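Local coordinates for probable benzoylformate decarboxylase (Rhodococcus jostii, PDB 7ORX), which belongs to the thiamine diphosphate-dependent enzyme family and binds thiamine diphosphate and a sodium ion, at residues Gly19-Phe24 and Pro39-Tyr44; Ala99-Arg104 and Tyr158-Tyr163. All coordinates share one frame; numbering follows the deposited sequence.

Interaction 1. Residues Gly19-Phe24 and Pro39-Tyr44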
loop_
_atom_site.group_PDB
_atom_site.type_symbol
_atom_site.label_atom_id
_atom_site.label_comp_id
_atom_site.label_asym_id
_atom_site.label_seq_id
_atom_site.Cartn_x
_atom_site.Cartn_y
_atom_site.Cartn_z
ATOM N N GLY C 19 -6.340 -10.438 -29.584
ATOM C CA GLY C 19 -7.783 -10.238 -29.794
ATOM C C GLY C 19 -8.351 -9.000 -29.125
ATOM O O GLY C 19 -9.552 -8.871 -29.214
ATOM N N LEU C 20 -7.568 -8.114 -28.505
ATOM C CA LEU C 20 -8.061 -6.867 -27.829
ATOM C C LEU C 20 -8.225 -5.719 -28.831
ATOM O O LEU C 20 -7.652 -4.632 -28.587
ATOM C CB LEU C 20 -7.110 -6.412 -26.721
ATOM C CG LEU C 20 -7.252 -7.142 -25.390
ATOM C CD1 LEU C 20 -6.790 -8.582 -25.528
ATOM C CD2 LEU C 20 -6.417 -6.452 -24.328
ATOM N N THR C 21 -9.067 -5.911 -29.848
ATOM C CA THR C 21 -9.321 -4.930 -30.926
ATOM C C THR C 21 -10.539 -4.038 -30.620
ATOM O O THR C 21 -10.813 -3.153 -31.429
ATOM C CB THR C 21 -9.486 -5.681 -32.238
ATOM O OG1 THR C 21 -10.338 -6.781 -31.947
ATOM C CG2 THR C 21 -8.169 -6.185 -32.765
ATOM N N THR C 22 -11.189 -4.217 -29.473
ATOM C CA THR C 22 -12.284 -3.351 -29.012
ATOM C C THR C 22 -11.836 -2.619 -27.758
ATOM O O THR C 22 -11.484 -3.272 -26.793
ATOM C CB THR C 22 -13.537 -4.188 -28.771
ATOM O OG1 THR C 22 -13.756 -4.916 -29.973
ATOM C CG2 THR C 22 -14.744 -3.353 -28.422
ATOM N N VAL C 23 -11.839 -1.308 -27.784
ATOM C CA VAL C 23 -11.264 -0.479 -26.690
ATOM C C VAL C 23 -12.382 0.405 -26.086
ATOM O O VAL C 23 -13.028 1.159 -26.842
ATOM C CB VAL C 23 -10.110 0.356 -27.261
ATOM C CG1 VAL C 23 -9.444 1.213 -26.208
ATOM C CG2 VAL C 23 -9.124 -0.523 -27.952
ATOM N N PHE C 24 -12.621 0.322 -24.791
ATOM C CA PHE C 24 -13.642 1.143 -24.103
ATOM C C PHE C 24 -12.903 2.300 -23.442
ATOM O O PHE C 24 -11.877 2.010 -22.858
ATOM C CB PHE C 24 -14.406 0.244 -23.138
ATOM C CG PHE C 24 -15.163 -0.878 -23.812
ATOM C CD1 PHE C 24 -14.540 -2.073 -24.151
ATOM C CD2 PHE C 24 -16.501 -0.733 -24.127
ATOM C CE1 PHE C 24 -15.257 -3.098 -24.750
ATOM C CE2 PHE C 24 -17.203 -1.762 -24.732
ATOM C CZ PHE C 24 -16.580 -2.946 -25.042
ATOM N N PRO C 39 -4.930 1.656 -34.985
ATOM C CA PRO C 39 -5.263 1.242 -36.354
ATOM C C PRO C 39 -6.749 1.301 -36.747
ATOM O O PRO C 39 -7.559 1.553 -35.895
ATOM C CB PRO C 39 -4.828 -0.234 -36.398
ATOM C CG PRO C 39 -3.866 -0.361 -35.249
ATOM C CD PRO C 39 -4.402 0.549 -34.167
ATOM N N ASP C 40 -7.057 0.974 -38.001
ATOM C CA ASP C 40 -8.421 0.999 -38.580
ATOM C C ASP C 40 -9.218 -0.246 -38.200
ATOM O O ASP C 40 -10.430 -0.101 -38.109
ATOM C CB ASP C 40 -8.361 1.203 -40.096
ATOM C CG ASP C 40 -7.986 2.635 -40.451
ATOM O OD1 ASP C 40 -8.010 3.478 -39.513
ATOM O OD2 ASP C 40 -7.677 2.903 -41.660
ATOM N N ASP C 41 -8.592 -1.405 -37.976
ATOM C CA ASP C 41 -9.331 -2.655 -37.621
ATOM C C ASP C 41 -9.786 -2.615 -36.140
ATOM O O ASP C 41 -10.494 -3.543 -35.698
ATOM C CB ASP C 41 -8.538 -3.917 -38.005
ATOM C CG ASP C 41 -7.137 -4.029 -37.412
ATOM O OD1 ASP C 41 -6.342 -3.050 -37.559
ATOM O OD2 ASP C 41 -6.834 -5.101 -36.799
ATOM N N PHE C 42 -9.395 -1.593 -35.372
ATOM C CA PHE C 42 -9.752 -1.426 -33.933
ATOM C C PHE C 42 -10.973 -0.500 -33.822
ATOM O O PHE C 42 -11.047 0.481 -34.610
ATOM C CB PHE C 42 -8.627 -0.767 -33.135
ATOM C CG PHE C 42 -7.487 -1.654 -32.712
ATOM C CD1 PHE C 42 -6.783 -2.408 -33.626
ATOM C CD2 PHE C 42 -7.091 -1.703 -31.390
ATOM C CE1 PHE C 42 -5.732 -3.210 -33.236
ATOM C CE2 PHE C 42 -6.053 -2.524 -30.996
ATOM C CZ PHE C 42 -5.374 -3.272 -31.920
ATOM N N ARG C 43 -11.866 -0.772 -32.865
ATOM C CA ARG C 43 -13.018 0.109 -32.586
ATOM C C ARG C 43 -12.903 0.683 -31.188
ATOM O O ARG C 43 -12.638 -0.063 -30.289
ATOM C CB ARG C 43 -14.364 -0.575 -32.837
ATOM C CG ARG C 43 -14.706 -1.848 -32.076
ATOM C CD ARG C 43 -15.937 -2.341 -32.856
ATOM N NE ARG C 43 -16.991 -3.138 -32.223
ATOM C CZ ARG C 43 -16.884 -4.412 -31.873
ATOM N NH1 ARG C 43 -15.747 -5.058 -32.040
ATOM N NH2 ARG C 43 -17.905 -5.044 -31.339
ATOM N N TYR C 44 -13.061 1.993 -31.058
ATOM C CA TYR C 44 -13.079 2.693 -29.760
ATOM C C TYR C 44 -14.543 2.898 -29.369
ATOM O O TYR C 44 -15.364 3.324 -30.210
ATOM C CB TYR C 44 -12.315 4.002 -29.877
ATOM C CG TYR C 44 -12.096 4.748 -28.590
ATOM C CD1 TYR C 44 -11.014 4.483 -27.767
ATOM C CD2 TYR C 44 -12.959 5.758 -28.215
ATOM C CE1 TYR C 44 -10.789 5.215 -26.607
ATOM C CE2 TYR C 44 -12.776 6.481 -27.045
ATOM C CZ TYR C 44 -11.666 6.233 -26.252
ATOM O OH TYR C 44 -11.514 6.965 -25.103
#

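Interaction 2. Residues Ala99-Arg104 and Tyr158-Tyr163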
loop_
_atom_site.group_PDB
_atom_site.type_symbol
_atom_site.label_atom_id
_atom_site.label_comp_id
_atom_site.label_asym_id
_atom_site.label_seq_id
_atom_site.Cartn_x
_atom_site.Cartn_y
_atom_site.Cartn_z
ATOM N N ALA C 99 -4.169 3.429 -18.086
ATOM C CA ALA C 99 -4.432 4.838 -17.756
ATOM C C ALA C 99 -3.305 5.693 -18.335
ATOM O O ALA C 99 -2.156 5.309 -18.221
ATOM C CB ALA C 99 -4.523 4.973 -16.260
ATOM N N GLY C 100 -3.634 6.813 -18.957
ATOM C CA GLY C 100 -2.651 7.846 -19.305
ATOM C C GLY C 100 -2.012 8.447 -18.063
ATOM O O GLY C 100 -2.686 8.688 -17.058
ATOM N N GLN C 101 -0.725 8.732 -18.141
ATOM C CA GLN C 101 0.016 9.441 -17.076
ATOM C C GLN C 101 0.715 10.630 -17.721
ATOM O O GLN C 101 0.914 10.634 -18.932
ATOM C CB GLN C 101 0.947 8.458 -16.379
ATOM C CG GLN C 101 1.988 9.093 -15.494
ATOM C CD GLN C 101 1.364 9.658 -14.236
ATOM O OE1 GLN C 101 0.732 10.727 -14.265
ATOM N NE2 GLN C 101 1.565 8.949 -13.126
ATOM N N GLN C 102 1.043 11.617 -16.914
ATOM C CA GLN C 102 1.680 12.884 -17.340
ATOM C C GLN C 102 3.100 12.567 -17.843
ATOM O O GLN C 102 3.574 11.437 -17.677
ATOM C CB GLN C 102 1.514 13.788 -16.119
ATOM C CG GLN C 102 1.957 15.224 -16.260
ATOM C CD GLN C 102 1.254 15.996 -17.339
ATOM O OE1 GLN C 102 1.815 16.244 -18.399
ATOM N NE2 GLN C 102 0.060 16.444 -17.048
ATOM N N VAL C 103 3.736 13.488 -18.541
ATOM C CA VAL C 103 5.104 13.262 -19.084
ATOM C C VAL C 103 6.005 12.765 -17.946
ATOM O O VAL C 103 5.958 13.315 -16.865
ATOM C CB VAL C 103 5.642 14.535 -19.764
ATOM C CG1 VAL C 103 7.138 14.550 -19.937
ATOM C CG2 VAL C 103 4.977 14.741 -21.108
ATOM N N ARG C 104 6.833 11.772 -18.223
ATOM C CA ARG C 104 7.607 10.979 -17.233
ATOM C C ARG C 104 8.492 11.904 -16.380
ATOM O O ARG C 104 8.462 11.753 -15.157
ATOM C CB ARG C 104 8.370 9.909 -18.017
ATOM C CG ARG C 104 8.986 8.856 -17.129
ATOM C CD ARG C 104 9.621 7.764 -17.962
ATOM N NE ARG C 104 8.667 6.709 -18.251
ATOM C CZ ARG C 104 8.359 5.692 -17.431
ATOM N NH1 ARG C 104 8.944 5.572 -16.251
ATOM N NH2 ARG C 104 7.442 4.797 -17.785
ATOM N N TYR C 158 -4.033 -3.329 -13.962
ATOM C CA TYR C 158 -3.939 -1.887 -14.246
ATOM C C TYR C 158 -2.510 -1.554 -14.646
ATOM O O TYR C 158 -1.618 -2.014 -14.007
ATOM C CB TYR C 158 -4.310 -1.101 -13.003
ATOM C CG TYR C 158 -4.295 0.403 -13.114
ATOM C CD1 TYR C 158 -5.339 1.110 -13.683
ATOM C CD2 TYR C 158 -3.290 1.129 -12.522
ATOM C CE1 TYR C 158 -5.345 2.496 -13.723
ATOM C CE2 TYR C 158 -3.280 2.512 -12.539
ATOM C CZ TYR C 158 -4.324 3.204 -13.124
ATOM O OH TYR C 158 -4.288 4.571 -13.133
ATOM N N VAL C 159 -2.347 -0.751 -15.683
ATOM C CA VAL C 159 -1.038 -0.327 -16.220
ATOM C C VAL C 159 -1.142 1.177 -16.445
ATOM O O VAL C 159 -2.002 1.567 -17.235
ATOM C CB VAL C 159 -0.727 -1.065 -17.527
ATOM C CG1 VAL C 159 0.577 -0.566 -18.087
ATOM C CG2 VAL C 159 -0.698 -2.564 -17.340
ATOM N N SER C 160 -0.302 1.983 -15.793
ATOM C CA SER C 160 -0.278 3.462 -15.976
ATOM C C SER C 160 0.885 3.777 -16.896
ATOM O O SER C 160 1.943 3.396 -16.529
ATOM C CB SER C 160 -0.177 4.175 -14.626
ATOM O OG SER C 160 0.286 5.513 -14.729
ATOM N N VAL C 161 0.679 4.411 -18.048
ATOM C CA VAL C 161 1.767 4.684 -19.038
ATOM C C VAL C 161 1.877 6.197 -19.255
ATOM O O VAL C 161 0.901 6.843 -19.670
ATOM C CB VAL C 161 1.524 3.948 -20.366
ATOM C CG1 VAL C 161 2.660 4.233 -21.320
ATOM C CG2 VAL C 161 1.265 2.468 -20.156
ATOM N N PRO C 162 3.052 6.804 -18.945
ATOM C CA PRO C 162 3.321 8.202 -19.252
ATOM C C PRO C 162 3.208 8.427 -20.760
ATOM O O PRO C 162 3.660 7.583 -21.540
ATOM C CB PRO C 162 4.753 8.435 -18.761
ATOM C CG PRO C 162 4.990 7.376 -17.719
ATOM C CD PRO C 162 4.140 6.210 -18.160
ATOM N N TYR C 163 2.600 9.533 -21.163
ATOM C CA TYR C 163 2.107 9.647 -22.552
ATOM C C TYR C 163 3.308 9.740 -23.499
ATOM O O TYR C 163 3.224 9.261 -24.637
ATOM C CB TYR C 163 1.046 10.742 -22.632
ATOM C CG TYR C 163 1.478 12.179 -22.698
ATOM C CD1 TYR C 163 2.186 12.699 -23.765
ATOM C CD2 TYR C 163 1.030 13.066 -21.733
ATOM C CE1 TYR C 163 2.493 14.049 -23.829
ATOM C CE2 TYR C 163 1.314 14.417 -21.786
ATOM C CZ TYR C 163 2.057 14.914 -22.829
ATOM O OH TYR C 163 2.310 16.258 -22.782
HETATM O O HOH W 1 -2.212 6.890 -14.291
#

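Interaction 1. Residues Gly19-Phe24 and Pro39-Tyr44
Thr-22 faces Arg-43 and Val-23 faces Tyr-44 in parallel register where strand 22-25 meets strand 43-46, one of the two outermost strands of the N-terminal six-stranded sheet within this chain. Two backbone bonds join them: Arg-43 N donates to Thr-21 O (3.0 Å), and Val-23 N to Arg-43 O (2.9 Å, N-H...O 166°). Before the strands proper, the ring of Phe-42 lies against Thr-21. Thr-21 CA sits over one ring face, 4.0 Å from the centroid and 15° off the normal, a CH-pi contact, while Thr-21 CG2 meets Phe-42 CE1 at 3.9 Å over the same face. Pro-39 CD covers the opposite face, and Tyr-12 of helix 7-17 meets the ring edge-to-face. The two strands are successive in the chain, linked through short helix 32-35 as a beta-alpha-beta crossover of the thiamine diphosphate-binding fold. On one face of the sheet the side chains of Thr-22 and Arg-43 run side by side; the arginine is extended from CG to NE, and Thr-22 CG2 lies over a face of its guanidinium. On the other face, Val-23 splits its branches: CG1, anti to the backbone N (chi1 -179°), meets Tyr-44 CD1 at 3.9 Å, and CG2 comes to the edge of the Phe-42 ring, 4.2 Å from CD2. Tyr-44 also packs on Pro-27 of the thiamine diphosphate pocket and on Pro-477 of the second subunit.

Interaction 2. Residues Ala99-Arg104 and Tyr158-Tyr163
Tyr-163 lies against Gln-101 and Val-103 where the neighbouring parallel strands 95-101 and 157-162, inside the N-terminal thiamine diphosphate-binding sheet, run out into loops. Its CB is 3.7 Å from Gln-101 O, the carbonyl that also accepts a weak bond from Tyr-163 N. With CG set between the backbone N and the carbonyl carbon (chi1 80°), the ring comes back beside residues 101-103. CD2 still lies near Gln-101 O, and CE2 comes 3.9 Å from Gln-102 OE1. Farther out, Val-103 CG2 lies over one ring face in a CH-pi contact, 3.8 Å from the centroid, and stays close to CZ and OH. Leu-471 of the second subunit also packs on this tyrosine.

Along the strands, backbone hydrogen bonds run from Ala-99 N to Val-159 O, from Val-161 N to Ala-99 O (3.0 Å), and from Gln-101 N to Val-161 O. Pro-162 CG lies over a face of the Arg-104 guanidinium, 3.6 Å from NH2, which forms a salt bridge with Asp-165. A water reaches Gly-100 O and Tyr-158 OH weakly, the latter also hydrogen-bonded to Ser-78 OG, and donates a 2.9 Å bond to Ser-160 OG, itself hydrogen-bonded to Glu-131.

How the interactions relate
From the N terminus, helix 7-17 leads into strand 22-25, and interaction 1 closes the short loop through helix 32-35 to strand 43-46. The chain then runs through helix 50-64 and strand 68-73 before strand 95-101 opens interaction 2, which closes a longer excursion of 53 residues containing strand 128-130 and helix 138-149. The two loops follow in series, neither nested nor crossed. The nearest atoms of interactions 1 and 2 are about 9 Å apart, yet both belong to one sheet: strand 68-73 lies between them, its Leu-69 hydrogen-bonded through the backbone to Phe-24 and its Leu-72 to Gly-100. Interaction 1 thus joins an outermost strand to the sheet, interaction 2 two inner strands.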